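Local coordinates for mosquitocidal toxin (Lysinibacillus sphaericus, PDB 2VSE), which kills mosquito larvae, probably by ADP-ribosylating proteins of the target cell with an enzymatic domain joined to four ricin-B-like lectin domains, at residues I12-L17 against G173-E178; H45-T50 against H64-W69; I150-S155 against E166-F171. All coordinates share one frame; numbering follows the deposited sequence.

From the N terminus, the chain first lays down 12-17, ahead of helix 24-33, and much later returns at 173-178 to form interaction 1, closing a loop with 155 residues between its segments. The other two contacts both fall within that loop. Interaction 2 closes first, bringing 45-50 up to 64-69 at the start of strand 66-70. Interaction 3 follows in series, pairing 150-155 with 166-171 on strand 168-172. No loops cross. Interactions 2 and 3 meet where strand 45-46 adjoins strand 150-151 and where Leu-66 packs on Phe-171. The same Phe-171 touches Ala-14 of interaction 1, so strand 168-172 links all three within the ADP-ribosyltransferase-like domain.

Interaction 1: residues I12-L17 against G173-E178; sequences IQAASL and GGIRPE
Arg-176 takes hold of three successive carbonyl oxygens, those of Gln-13, Ala-14 and Ala-15. Its guanidinium grips Gln-13 O end-on, with NH1 at 2.9 Å and NH2 at 3.1 Å. The NH2 bond lies in the carbonyl plane, while NH1 approaches tilted from it and also binds Ala-15 O at 2.8 Å. A bend in the arginine chain (chi3 -54°) brings the group round to these oxygens. Ala-14 O goes to the backbone N of Arg-176 at 2.9 Å, nearly along the C=O axis. Beside this grip, Gly-173 O accepts Leu-17 N at 2.9 Å and a weak bond from Ser-16 N. The bare CA of Gly-173 lets Ala-15 CB and Leu-17 come close, Leu-17 CD1 lying 3.9 Å from it.

One shell out, Glu-178 OE2 forms a salt bridge to Arg-176 NE at 2.9 Å, which, with the carbonyl bonds, should hold the guanidinium in its rotation. The contact fastens the N-terminal segment ahead of helix 24-33 to the loop between strands 168-172 and 180-187. Because every acceptor across it is a main-chain carbonyl, it reads the path of 12-17 rather than its side chains, and these oxygens with the Glu-178 carboxylate would probably offset the charge of Arg-176.

Interaction 2: residues H45-T50 against H64-W69; sequences HMREQT and HRLLRW
Arg-47 and Leu-66 reach for each other from opposite directions and make the tight part of this contact. Leu-66 CD1 sits 3.2 Å above one face of the Arg-47 guanidinium, and Thr-50 CG2 lies 3.3 Å above the opposite face, each offset toward the rim. The arginine chain folds back at chi3 (-47°), which lays the guanidinium flat between the methyls. Its edge is polar: NH1 makes a weak bond of 3.3 Å to His-64 O, a water links Arg-47 NH2 to the same oxygen, and NH2 also bonds Gly-148 O. Ile-169 and Phe-171 of strand 168-172 pack on both Arg-47 and Leu-66. Arg-47 packs near the start of strand 66-69, whose Leu-Leu-Arg-Trp sequence is consistent with the first strand of arginine-serine-glutamate ADP-ribosyltransferases; Arg-68 would be the arginine of that signature.

Toward solvent the fit is looser. Glu-48 and Gln-49 are exposed, and the His-64 ring lies beneath the Gln-49 carbonyl, whose O is 2.9 Å above its plane. That oxygen is 3.0 Å from His-64 NE2, but over the ring face, at an angle unsuited to a hydrogen bond. His-64 ND1 is hydrogen-bonded to Asp-61 OD1.

Interaction 3: residues I150-S155 against E166-F171; sequences IDINAS and EDEITF
Strand 150-151 pairs antiparallel with strand 168-172 here, in the mixed sheet of the ADP-ribosyltransferase-like domain, and then breaks off into a short, weakly bonded helix. By family and sequence, Glu-166 to Glu-168 is consistent with the Glu-X-Glu element of the arginine-serine-glutamate enzymes, Glu-168 standing in the place of the second glutamate. Ile-150 and Thr-170 form a hydrogen-bonded pair: Ile-150 N reaches Thr-170 O at 2.8 Å, almost straight (175°), and Thr-170 N returns a bond to Ile-150 O at 3.0 Å. Next to it, Asp-151 and Ile-169 form a non-hydrogen-bonded pair. The ladder fades at Ile-152, whose N makes only a weak 3.4 Å bond to Glu-168 O.

Asp-151 is the N-cap of the helix. With CG anti to the backbone N (chi1 -179°), its OD1 accepts Ala-154 N at 3.2 Å, the donor arriving from well above the carboxylate plane. Ser-155 OG gives its proton to Asp-151 O at 2.7 Å and in turn accepts His-45 N, tying the turn to strand 45-46. Farther out, the Asn-153 and Glu-166 side chains lie side by side, pointing the same way, with Asn-153 CB 3.3 Å from Glu-166 O.

On the far side of strand 168-172, Ser-113 OG of the Ser-Thr-Ser-like strand 111-119 holds Glu-168 OE2, a second-shell residue positioning it, and also bonds Thr-170 OG1. Ile-169 CD1 lies 3.9 Å from Asp-151 CA. The side chain of Ile-152 slants over the threonine, with both its CG1 and its CD1 3.3 Å from Thr-170 OG1.

Interaction 1: residues I12-L17 against G173-E178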
ATOM      1  N   ILE A  12      -8.197  -4.349  -1.028  1.00 47.90           N
ATOM      2  CA  ILE A  12      -7.007  -3.663  -0.523  1.00 48.45           C
ATOM      3  C   ILE A  12      -5.804  -3.633  -1.494  1.00 48.95           C
ATOM      4  O   ILE A  12      -4.681  -3.370  -1.064  1.00 49.04           O
ATOM      5  CB  ILE A  12      -6.523  -4.251   0.818  1.00 48.39           C
ATOM      6  CG1 ILE A  12      -6.563  -5.784   0.784  1.00 47.78           C
ATOM      7  CG2 ILE A  12      -7.318  -3.660   1.989  1.00 48.36           C
ATOM      8  CD1 ILE A  12      -5.683  -6.416   1.830  1.00 47.50           C
ATOM      9  N   GLN A  13      -6.037  -3.880  -2.784  1.00 49.05           N
ATOM     10  CA  GLN A  13      -4.944  -3.920  -3.776  1.00 49.40           C
ATOM     11  C   GLN A  13      -4.265  -2.580  -4.009  1.00 48.85           C
ATOM     12  O   GLN A  13      -3.159  -2.531  -4.522  1.00 49.08           O
ATOM     13  CB  GLN A  13      -5.411  -4.495  -5.116  1.00 49.03           C
ATOM     14  CG  GLN A  13      -5.120  -5.982  -5.271  1.00 50.40           C
ATOM     15  CD  GLN A  13      -5.534  -6.560  -6.627  1.00 50.78           C
ATOM     16  OE1 GLN A  13      -5.736  -7.771  -6.745  1.00 53.46           O
ATOM     17  NE2 GLN A  13      -5.657  -5.703  -7.654  1.00 52.26           N
ATOM     18  N   ALA A  14      -4.931  -1.505  -3.611  1.00 48.75           N
ATOM     19  CA  ALA A  14      -4.453  -0.148  -3.820  1.00 48.39           C
ATOM     20  C   ALA A  14      -3.515   0.316  -2.717  1.00 48.48           C
ATOM     21  O   ALA A  14      -2.875   1.357  -2.858  1.00 48.90           O
ATOM     22  CB  ALA A  14      -5.637   0.809  -3.911  1.00 48.31           C
ATOM     23  N   ALA A  15      -3.447  -0.446  -1.625  1.00 48.39           N
ATOM     24  CA  ALA A  15      -2.753  -0.027  -0.406  1.00 48.20           C
ATOM     25  C   ALA A  15      -1.380   0.601  -0.646  1.00 48.28           C
ATOM     26  O   ALA A  15      -0.536   0.048  -1.353  1.00 47.63           O
ATOM     27  CB  ALA A  15      -2.640  -1.189   0.576  1.00 47.89           C
ATOM     28  N   SER A  16      -1.201   1.779  -0.060  1.00 48.57           N
ATOM     29  CA  SER A  16       0.094   2.423   0.066  1.00 49.12           C
ATOM     30  C   SER A  16       0.954   1.561   0.982  1.00 49.49           C
ATOM     31  O   SER A  16       2.153   1.385   0.736  1.00 50.08           O
ATOM     32  CB  SER A  16      -0.088   3.824   0.661  1.00 49.28           C
ATOM     33  OG  SER A  16       1.156   4.428   0.972  1.00 51.06           O
ATOM     34  N   LEU A  17       0.333   1.014   2.030  1.00 49.26           N
ATOM     35  CA  LEU A  17       0.987   0.044   2.899  1.00 49.13           C
ATOM     36  C   LEU A  17       1.024  -1.314   2.197  1.00 49.30           C
ATOM     37  O   LEU A  17       0.196  -2.198   2.460  1.00 49.45           O
ATOM     38  CB  LEU A  17       0.273  -0.051   4.266  1.00 48.94           C
ATOM     39  CG  LEU A  17       0.052   1.240   5.077  1.00 48.19           C
ATOM     40  CD1 LEU A  17      -0.649   0.961   6.396  1.00 46.56           C
ATOM     41  CD2 LEU A  17       1.349   1.995   5.310  1.00 44.04           C
ATOM     42  N   GLY A 173      -5.065   0.895   4.345  1.00 48.68           N
ATOM     43  CA  GLY A 173      -3.686   0.936   3.877  1.00 48.86           C
ATOM     44  C   GLY A 173      -3.438   2.013   2.832  1.00 49.36           C
ATOM     45  O   GLY A 173      -2.335   2.084   2.268  1.00 49.58           O
ATOM     46  N   GLY A 174      -4.453   2.848   2.580  1.00 49.05           N
ATOM     47  CA  GLY A 174      -4.323   3.995   1.688  1.00 48.97           C
ATOM     48  C   GLY A 174      -4.319   3.679   0.202  1.00 48.97           C
ATOM     49  O   GLY A 174      -4.756   2.607  -0.227  1.00 49.44           O
ATOM     50  N   ILE A 175      -3.830   4.625  -0.587  1.00 48.47           N
ATOM     51  CA  ILE A 175      -3.875   4.524  -2.043  1.00 48.20           C
ATOM     52  C   ILE A 175      -2.526   4.919  -2.645  1.00 48.16           C
ATOM     53  O   ILE A 175      -2.021   6.008  -2.384  1.00 48.33           O
ATOM     54  CB  ILE A 175      -5.000   5.435  -2.629  1.00 48.26           C
ATOM     55  CG1 ILE A 175      -6.331   5.171  -1.914  1.00 47.38           C
ATOM     56  CG2 ILE A 175      -5.127   5.239  -4.141  1.00 47.12           C
ATOM     57  CD1 ILE A 175      -7.401   6.184  -2.207  1.00 47.62           C
ATOM     58  N   ARG A 176      -1.938   4.029  -3.436  1.00 47.77           N
ATOM     59  CA  ARG A 176      -0.660   4.337  -4.110  1.00 47.21           C
ATOM     60  C   ARG A 176      -0.834   5.443  -5.173  1.00 47.43           C
ATOM     61  O   ARG A 176      -1.929   5.603  -5.715  1.00 47.45           O
ATOM     62  CB  ARG A 176      -0.051   3.060  -4.710  1.00 46.89           C
ATOM     63  CG  ARG A 176       0.419   2.069  -3.654  1.00 45.50           C
ATOM     64  CD  ARG A 176       1.251   0.915  -4.204  1.00 45.25           C
ATOM     65  NE  ARG A 176       0.598   0.192  -5.293  1.00 43.35           N
ATOM     66  CZ  ARG A 176      -0.323  -0.747  -5.127  1.00 42.90           C
ATOM     67  NH1 ARG A 176      -0.724  -1.085  -3.905  1.00 44.91           N
ATOM     68  NH2 ARG A 176      -0.851  -1.341  -6.177  1.00 40.82           N
ATOM     69  N   PRO A 177       0.240   6.205  -5.481  1.00 47.48           N
ATOM     70  CA  PRO A 177       0.105   7.393  -6.361  1.00 47.51           C
ATOM     71  C   PRO A 177      -0.280   7.100  -7.809  1.00 47.74           C
ATOM     72  O   PRO A 177      -0.830   7.972  -8.486  1.00 48.27           O
ATOM     73  CB  PRO A 177       1.504   8.029  -6.318  1.00 47.23           C
ATOM     74  CG  PRO A 177       2.401   6.966  -5.925  1.00 46.15           C
ATOM     75  CD  PRO A 177       1.632   6.019  -5.045  1.00 46.93           C
ATOM     76  N   GLU A 178       0.004   5.891  -8.286  1.00 47.88           N
ATOM     77  CA  GLU A 178      -0.343   5.524  -9.653  1.00 48.09           C
ATOM     78  C   GLU A 178      -1.857   5.404  -9.884  1.00 48.30           C
ATOM     79  O   GLU A 178      -2.298   5.209 -11.019  1.00 48.94           O
ATOM     80  CB  GLU A 178       0.393   4.250 -10.093  1.00 47.92           C
ATOM     81  CG  GLU A 178       0.032   2.994  -9.300  1.00 48.20           C
ATOM     82  CD  GLU A 178       0.999   2.689  -8.168  1.00 48.39           C
ATOM     83  OE1 GLU A 178       1.572   3.632  -7.581  1.00 47.73           O
ATOM     84  OE2 GLU A 178       1.167   1.494  -7.849  1.00 48.44           O
TER

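Interaction 2: residues H45-T50 against H64-W69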
ATOM      1  N   HIS A  45     -19.500  -4.125   2.830  1.00 50.12           N
ATOM      2  CA  HIS A  45     -19.597  -4.288   1.384  1.00 50.34           C
ATOM      3  C   HIS A  45     -18.352  -3.721   0.730  1.00 49.86           C
ATOM      4  O   HIS A  45     -17.942  -2.592   1.030  1.00 50.04           O
ATOM      5  CB  HIS A  45     -20.844  -3.576   0.847  1.00 50.48           C
ATOM      6  CG  HIS A  45     -21.139  -3.861  -0.596  1.00 51.90           C
ATOM      7  ND1 HIS A  45     -22.141  -4.719  -0.995  1.00 52.96           N
ATOM      8  CD2 HIS A  45     -20.574  -3.390  -1.734  1.00 53.02           C
ATOM      9  CE1 HIS A  45     -22.175  -4.771  -2.316  1.00 52.76           C
ATOM     10  NE2 HIS A  45     -21.235  -3.974  -2.788  1.00 52.70           N
ATOM     11  N   MET A  46     -17.743  -4.515  -0.144  1.00 49.45           N
ATOM     12  CA  MET A  46     -16.583  -4.066  -0.926  1.00 49.32           C
ATOM     13  C   MET A  46     -17.053  -3.608  -2.305  1.00 49.00           C
ATOM     14  O   MET A  46     -17.909  -4.264  -2.912  1.00 49.03           O
ATOM     15  CB  MET A  46     -15.568  -5.202  -1.087  1.00 49.25           C
ATOM     16  CG  MET A  46     -15.195  -5.905   0.205  1.00 49.69           C
ATOM     17  SD  MET A  46     -14.433  -4.808   1.431  1.00 51.10           S
ATOM     18  CE  MET A  46     -14.173  -6.003   2.741  1.00 49.62           C
ATOM     19  N   ARG A  47     -16.508  -2.493  -2.798  1.00 48.71           N
ATOM     20  CA  ARG A  47     -16.861  -2.007  -4.133  1.00 48.44           C
ATOM     21  C   ARG A  47     -16.686  -3.140  -5.120  1.00 48.54           C
ATOM     22  O   ARG A  47     -15.661  -3.824  -5.119  1.00 48.43           O
ATOM     23  CB  ARG A  47     -16.011  -0.814  -4.561  1.00 48.05           C
ATOM     24  CG  ARG A  47     -16.471   0.518  -4.018  1.00 47.48           C
ATOM     25  CD  ARG A  47     -15.880   1.679  -4.805  1.00 46.74           C
ATOM     26  NE  ARG A  47     -14.442   1.535  -5.021  1.00 46.80           N
ATOM     27  CZ  ARG A  47     -13.744   2.197  -5.939  1.00 46.38           C
ATOM     28  NH1 ARG A  47     -14.337   3.064  -6.746  1.00 46.51           N
ATOM     29  NH2 ARG A  47     -12.446   1.982  -6.057  1.00 46.47           N
ATOM     30  N   GLU A  48     -17.712  -3.363  -5.927  1.00 48.71           N
ATOM     31  CA  GLU A  48     -17.637  -4.361  -6.973  1.00 49.04           C
ATOM     32  C   GLU A  48     -17.210  -3.689  -8.272  1.00 49.12           C
ATOM     33  O   GLU A  48     -17.363  -2.466  -8.438  1.00 48.84           O
ATOM     34  CB  GLU A  48     -18.979  -5.073  -7.134  1.00 48.98           C
ATOM     35  CG  GLU A  48     -19.286  -6.086  -6.036  1.00 49.26           C
ATOM     36  CD  GLU A  48     -20.635  -6.775  -6.219  1.00 49.53           C
ATOM     37  OE1 GLU A  48     -21.210  -6.704  -7.331  1.00 49.55           O
ATOM     38  OE2 GLU A  48     -21.121  -7.395  -5.245  1.00 50.51           O
ATOM     39  N   GLN A  49     -16.649  -4.493  -9.175  1.00 49.26           N
ATOM     40  CA  GLN A  49     -16.344  -4.062 -10.542  1.00 49.56           C
ATOM     41  C   GLN A  49     -15.321  -2.921 -10.614  1.00 49.40           C
ATOM     42  O   GLN A  49     -15.399  -2.080 -11.511  1.00 49.64           O
ATOM     43  CB  GLN A  49     -17.631  -3.643 -11.276  1.00 49.58           C
ATOM     44  CG  GLN A  49     -18.794  -4.631 -11.191  1.00 50.77           C
ATOM     45  CD  GLN A  49     -18.896  -5.513 -12.421  1.00 52.37           C
ATOM     46  OE1 GLN A  49     -17.882  -5.909 -12.998  1.00 53.69           O
ATOM     47  NE2 GLN A  49     -20.121  -5.821 -12.832  1.00 51.65           N
ATOM     48  N   THR A  50     -14.372  -2.872  -9.681  1.00 49.13           N
ATOM     49  CA  THR A  50     -13.327  -1.836  -9.744  1.00 49.10           C
ATOM     50  C   THR A  50     -12.236  -2.241 -10.728  1.00 49.29           C
ATOM     51  O   THR A  50     -11.487  -1.400 -11.226  1.00 48.78           O
ATOM     52  CB  THR A  50     -12.700  -1.525  -8.383  1.00 49.02           C
ATOM     53  OG1 THR A  50     -12.115  -2.716  -7.844  1.00 48.99           O
ATOM     54  CG2 THR A  50     -13.747  -0.987  -7.430  1.00 48.99           C
ATOM     55  N   HIS A  64     -16.948   4.560 -11.203  1.00 48.66           N
ATOM     56  CA  HIS A  64     -15.891   4.202 -10.259  1.00 48.30           C
ATOM     57  C   HIS A  64     -14.959   5.363  -9.979  1.00 47.94           C
ATOM     58  O   HIS A  64     -13.976   5.225  -9.245  1.00 47.36           O
ATOM     59  CB  HIS A  64     -15.147   2.954 -10.736  1.00 48.19           C
ATOM     60  CG  HIS A  64     -16.061   1.802 -11.022  1.00 49.00           C
ATOM     61  ND1 HIS A  64     -16.624   1.589 -12.264  1.00 49.04           N
ATOM     62  CD2 HIS A  64     -16.559   0.836 -10.214  1.00 48.72           C
ATOM     63  CE1 HIS A  64     -17.404   0.524 -12.216  1.00 48.79           C
ATOM     64  NE2 HIS A  64     -17.381   0.048 -10.983  1.00 48.94           N
ATOM     65  N   ARG A  65     -15.301   6.522 -10.537  1.00 47.68           N
ATOM     66  CA  ARG A  65     -14.503   7.708 -10.329  1.00 47.59           C
ATOM     67  C   ARG A  65     -14.628   8.169  -8.883  1.00 47.91           C
ATOM     68  O   ARG A  65     -15.745   8.369  -8.370  1.00 48.24           O
ATOM     69  CB  ARG A  65     -14.910   8.808 -11.289  1.00 47.29           C
ATOM     70  CG  ARG A  65     -13.892   9.909 -11.412  1.00 46.68           C
ATOM     71  CD  ARG A  65     -14.097  10.729 -12.698  1.00 45.77           C
ATOM     72  NE  ARG A  65     -13.423  12.015 -12.574  1.00 44.34           N
ATOM     73  CZ  ARG A  65     -14.015  13.138 -12.183  1.00 43.94           C
ATOM     74  NH1 ARG A  65     -15.314  13.169 -11.906  1.00 42.79           N
ATOM     75  NH2 ARG A  65     -13.299  14.238 -12.072  1.00 44.79           N
ATOM     76  N   LEU A  66     -13.479   8.318  -8.231  1.00 47.51           N
ATOM     77  CA  LEU A  66     -13.438   8.800  -6.864  1.00 47.82           C
ATOM     78  C   LEU A  66     -12.696  10.117  -6.746  1.00 47.88           C
ATOM     79  O   LEU A  66     -11.840  10.447  -7.570  1.00 47.63           O
ATOM     80  CB  LEU A  66     -12.790   7.770  -5.926  1.00 47.82           C
ATOM     81  CG  LEU A  66     -13.324   6.341  -5.948  1.00 47.67           C
ATOM     82  CD1 LEU A  66     -12.397   5.471  -5.139  1.00 48.71           C
ATOM     83  CD2 LEU A  66     -14.758   6.266  -5.432  1.00 47.04           C
ATOM     84  N   LEU A  67     -13.028  10.846  -5.685  1.00 47.99           N
ATOM     85  CA  LEU A  67     -12.435  12.133  -5.399  1.00 48.10           C
ATOM     86  C   LEU A  67     -11.955  12.189  -3.961  1.00 48.24           C
ATOM     87  O   LEU A  67     -12.594  11.637  -3.068  1.00 48.57           O
ATOM     88  CB  LEU A  67     -13.458  13.241  -5.640  1.00 47.66           C
ATOM     89  CG  LEU A  67     -14.146  13.238  -7.008  1.00 48.27           C
ATOM     90  CD1 LEU A  67     -15.306  14.231  -7.054  1.00 47.87           C
ATOM     91  CD2 LEU A  67     -13.156  13.511  -8.155  1.00 48.27           C
ATOM     92  N   ARG A  68     -10.832  12.859  -3.730  1.00 48.26           N
ATOM     93  CA  ARG A  68     -10.417  13.158  -2.364  1.00 48.45           C
ATOM     94  C   ARG A  68     -10.013  14.617  -2.189  1.00 48.84           C
ATOM     95  O   ARG A  68      -9.102  15.104  -2.853  1.00 49.37           O
ATOM     96  CB  ARG A  68      -9.286  12.236  -1.903  1.00 48.20           C
ATOM     97  CG  ARG A  68      -8.826  12.574  -0.509  1.00 47.64           C
ATOM     98  CD  ARG A  68      -7.731  11.689  -0.007  1.00 45.55           C
ATOM     99  NE  ARG A  68      -7.197  12.264   1.219  1.00 46.09           N
ATOM    100  CZ  ARG A  68      -7.585  11.915   2.447  1.00 46.51           C
ATOM    101  NH1 ARG A  68      -8.512  10.978   2.618  1.00 45.74           N
ATOM    102  NH2 ARG A  68      -7.046  12.504   3.507  1.00 45.14           N
ATOM    103  N   TRP A  69     -10.708  15.310  -1.298  1.00 48.91           N
ATOM    104  CA  TRP A  69     -10.311  16.640  -0.871  1.00 48.99           C
ATOM    105  C   TRP A  69      -9.137  16.549   0.104  1.00 49.28           C
ATOM    106  O   TRP A  69      -9.214  15.843   1.110  1.00 49.48           O
ATOM    107  CB  TRP A  69     -11.488  17.323  -0.204  1.00 48.89           C
ATOM    108  CG  TRP A  69     -12.664  17.393  -1.098  1.00 49.18           C
ATOM    109  CD1 TRP A  69     -13.696  16.501  -1.176  1.00 49.05           C
ATOM    110  CD2 TRP A  69     -12.925  18.402  -2.080  1.00 48.87           C
ATOM    111  NE1 TRP A  69     -14.595  16.903  -2.135  1.00 48.99           N
ATOM    112  CE2 TRP A  69     -14.147  18.067  -2.706  1.00 49.26           C
ATOM    113  CE3 TRP A  69     -12.255  19.568  -2.477  1.00 48.26           C
ATOM    114  CZ2 TRP A  69     -14.715  18.859  -3.711  1.00 49.12           C
ATOM    115  CZ3 TRP A  69     -12.819  20.354  -3.468  1.00 48.95           C
ATOM    116  CH2 TRP A  69     -14.036  19.991  -4.078  1.00 49.05           C
TER
HETATM  117  O   HOH W   1     -11.851   3.389  -8.747  1.00 41.22           O

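Interaction 3: residues I150-S155 against E166-F171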
ATOM      1  N   ILE A 150     -13.714  -0.013   0.470  1.00 48.41           N
ATOM      2  CA  ILE A 150     -14.923  -0.395   1.195  1.00 48.45           C
ATOM      3  C   ILE A 150     -16.042   0.621   0.974  1.00 48.54           C
ATOM      4  O   ILE A 150     -15.835   1.824   1.134  1.00 48.80           O
ATOM      5  CB  ILE A 150     -14.627  -0.543   2.713  1.00 48.58           C
ATOM      6  CG1 ILE A 150     -13.539  -1.604   2.938  1.00 48.11           C
ATOM      7  CG2 ILE A 150     -15.913  -0.868   3.498  1.00 48.61           C
ATOM      8  CD1 ILE A 150     -12.998  -1.681   4.367  1.00 48.01           C
ATOM      9  N   ASP A 151     -17.220   0.130   0.594  1.00 48.64           N
ATOM     10  CA  ASP A 151     -18.400   0.990   0.420  1.00 48.46           C
ATOM     11  C   ASP A 151     -19.082   1.187   1.772  1.00 48.25           C
ATOM     12  O   ASP A 151     -19.843   0.337   2.230  1.00 48.13           O
ATOM     13  CB  ASP A 151     -19.356   0.401  -0.622  1.00 48.33           C
ATOM     14  CG  ASP A 151     -20.596   1.272  -0.860  1.00 49.13           C
ATOM     15  OD1 ASP A 151     -20.864   2.212  -0.070  1.00 49.51           O
ATOM     16  OD2 ASP A 151     -21.319   1.001  -1.846  1.00 48.76           O
ATOM     17  N   ILE A 152     -18.799   2.328   2.392  1.00 48.19           N
ATOM     18  CA  ILE A 152     -19.295   2.653   3.725  1.00 48.25           C
ATOM     19  C   ILE A 152     -20.819   2.661   3.858  1.00 48.49           C
ATOM     20  O   ILE A 152     -21.359   2.048   4.784  1.00 48.80           O
ATOM     21  CB  ILE A 152     -18.700   3.980   4.242  1.00 48.15           C
ATOM     22  CG1 ILE A 152     -17.171   3.929   4.177  1.00 47.78           C
ATOM     23  CG2 ILE A 152     -19.188   4.277   5.676  1.00 48.29           C
ATOM     24  CD1 ILE A 152     -16.521   2.848   5.066  1.00 46.22           C
ATOM     25  N   ASN A 153     -21.504   3.353   2.949  1.00 48.67           N
ATOM     26  CA  ASN A 153     -22.964   3.430   2.967  1.00 48.44           C
ATOM     27  C   ASN A 153     -23.606   2.047   2.912  1.00 48.60           C
ATOM     28  O   ASN A 153     -24.538   1.759   3.669  1.00 48.86           O
ATOM     29  CB  ASN A 153     -23.474   4.296   1.811  1.00 48.65           C
ATOM     30  CG  ASN A 153     -24.977   4.509   1.861  1.00 48.05           C
ATOM     31  OD1 ASN A 153     -25.511   5.022   2.847  1.00 47.47           O
ATOM     32  ND2 ASN A 153     -25.663   4.121   0.794  1.00 47.25           N
ATOM     33  N   ALA A 154     -23.096   1.195   2.024  1.00 48.58           N
ATOM     34  CA  ALA A 154     -23.565  -0.188   1.908  1.00 48.62           C
ATOM     35  C   ALA A 154     -23.190  -1.060   3.120  1.00 48.67           C
ATOM     36  O   ALA A 154     -23.748  -2.146   3.304  1.00 48.64           O
ATOM     37  CB  ALA A 154     -23.040  -0.811   0.622  1.00 48.24           C
ATOM     38  N   SER A 155     -22.251  -0.578   3.934  1.00 48.61           N
ATOM     39  CA  SER A 155     -21.740  -1.331   5.083  1.00 48.86           C
ATOM     40  C   SER A 155     -22.490  -1.062   6.393  1.00 49.19           C
ATOM     41  O   SER A 155     -22.634  -1.969   7.210  1.00 49.19           O
ATOM     42  CB  SER A 155     -20.242  -1.045   5.299  1.00 48.70           C
ATOM     43  OG  SER A 155     -19.436  -1.497   4.222  1.00 47.74           O
ATOM     44  N   GLU A 166     -22.784   9.526   2.387  1.00 50.47           N
ATOM     45  CA  GLU A 166     -23.272   8.334   1.692  1.00 50.49           C
ATOM     46  C   GLU A 166     -22.419   7.946   0.485  1.00 50.42           C
ATOM     47  O   GLU A 166     -22.574   6.851  -0.057  1.00 50.61           O
ATOM     48  CB  GLU A 166     -24.749   8.486   1.294  1.00 50.41           C
ATOM     49  CG  GLU A 166     -25.078   9.722   0.472  1.00 50.53           C
ATOM     50  CD  GLU A 166     -26.505   9.705  -0.077  1.00 51.17           C
ATOM     51  OE1 GLU A 166     -27.473   9.542   0.711  1.00 51.85           O
ATOM     52  OE2 GLU A 166     -26.658   9.868  -1.307  1.00 51.98           O
ATOM     53  N   ASP A 167     -21.524   8.843   0.074  1.00 50.25           N
ATOM     54  CA  ASP A 167     -20.624   8.580  -1.042  1.00 50.31           C
ATOM     55  C   ASP A 167     -19.191   8.260  -0.598  1.00 50.23           C
ATOM     56  O   ASP A 167     -18.273   8.211  -1.433  1.00 50.31           O
ATOM     57  CB  ASP A 167     -20.617   9.758  -2.022  1.00 50.79           C
ATOM     58  CG  ASP A 167     -21.872   9.823  -2.873  1.00 51.57           C
ATOM     59  OD1 ASP A 167     -22.302   8.772  -3.401  1.00 52.59           O
ATOM     60  OD2 ASP A 167     -22.420  10.934  -3.030  1.00 52.69           O
ATOM     61  N   GLU A 168     -18.994   8.030   0.701  1.00 49.87           N
ATOM     62  CA  GLU A 168     -17.652   7.739   1.209  1.00 49.69           C
ATOM     63  C   GLU A 168     -17.193   6.328   0.837  1.00 49.31           C
ATOM     64  O   GLU A 168     -17.894   5.347   1.073  1.00 49.14           O
ATOM     65  CB  GLU A 168     -17.541   7.993   2.726  1.00 49.59           C
ATOM     66  CG  GLU A 168     -16.095   7.872   3.284  1.00 50.16           C
ATOM     67  CD  GLU A 168     -15.879   8.595   4.617  1.00 50.35           C
ATOM     68  OE1 GLU A 168     -16.766   9.380   5.036  1.00 52.44           O
ATOM     69  OE2 GLU A 168     -14.814   8.382   5.251  1.00 48.89           O
ATOM     70  N   ILE A 169     -16.022   6.247   0.214  1.00 49.16           N
ATOM     71  CA  ILE A 169     -15.361   4.971  -0.062  1.00 48.86           C
ATOM     72  C   ILE A 169     -14.016   5.016   0.645  1.00 48.91           C
ATOM     73  O   ILE A 169     -13.249   5.961   0.459  1.00 49.15           O
ATOM     74  CB  ILE A 169     -15.146   4.706  -1.585  1.00 48.92           C
ATOM     75  CG1 ILE A 169     -16.448   4.891  -2.388  1.00 47.81           C
ATOM     76  CG2 ILE A 169     -14.478   3.333  -1.812  1.00 48.74           C
ATOM     77  CD1 ILE A 169     -17.600   3.943  -2.051  1.00 46.89           C
ATOM     78  N   THR A 170     -13.741   3.987   1.448  1.00 48.74           N
ATOM     79  CA  THR A 170     -12.599   3.975   2.358  1.00 48.73           C
ATOM     80  C   THR A 170     -11.557   2.916   1.981  1.00 48.70           C
ATOM     81  O   THR A 170     -11.906   1.773   1.684  1.00 48.96           O
ATOM     82  CB  THR A 170     -13.081   3.741   3.814  1.00 48.83           C
ATOM     83  OG1 THR A 170     -13.975   4.798   4.191  1.00 48.99           O
ATOM     84  CG2 THR A 170     -11.913   3.709   4.778  1.00 48.31           C
ATOM     85  N   PHE A 171     -10.283   3.293   2.017  1.00 48.31           N
ATOM     86  CA  PHE A 171      -9.213   2.396   1.597  1.00 48.29           C
ATOM     87  C   PHE A 171      -8.274   2.002   2.750  1.00 48.44           C
ATOM     88  O   PHE A 171      -7.524   2.839   3.260  1.00 48.74           O
ATOM     89  CB  PHE A 171      -8.413   3.024   0.452  1.00 47.91           C
ATOM     90  CG  PHE A 171      -9.143   3.049  -0.855  1.00 47.42           C
ATOM     91  CD1 PHE A 171      -8.872   2.100  -1.829  1.00 46.53           C
ATOM     92  CD2 PHE A 171     -10.100   4.023  -1.117  1.00 47.07           C
ATOM     93  CE1 PHE A 171      -9.548   2.119  -3.053  1.00 46.90           C
ATOM     94  CE2 PHE A 171     -10.773   4.046  -2.338  1.00 48.05           C
ATOM     95  CZ  PHE A 171     -10.493   3.088  -3.308  1.00 46.83           C
TER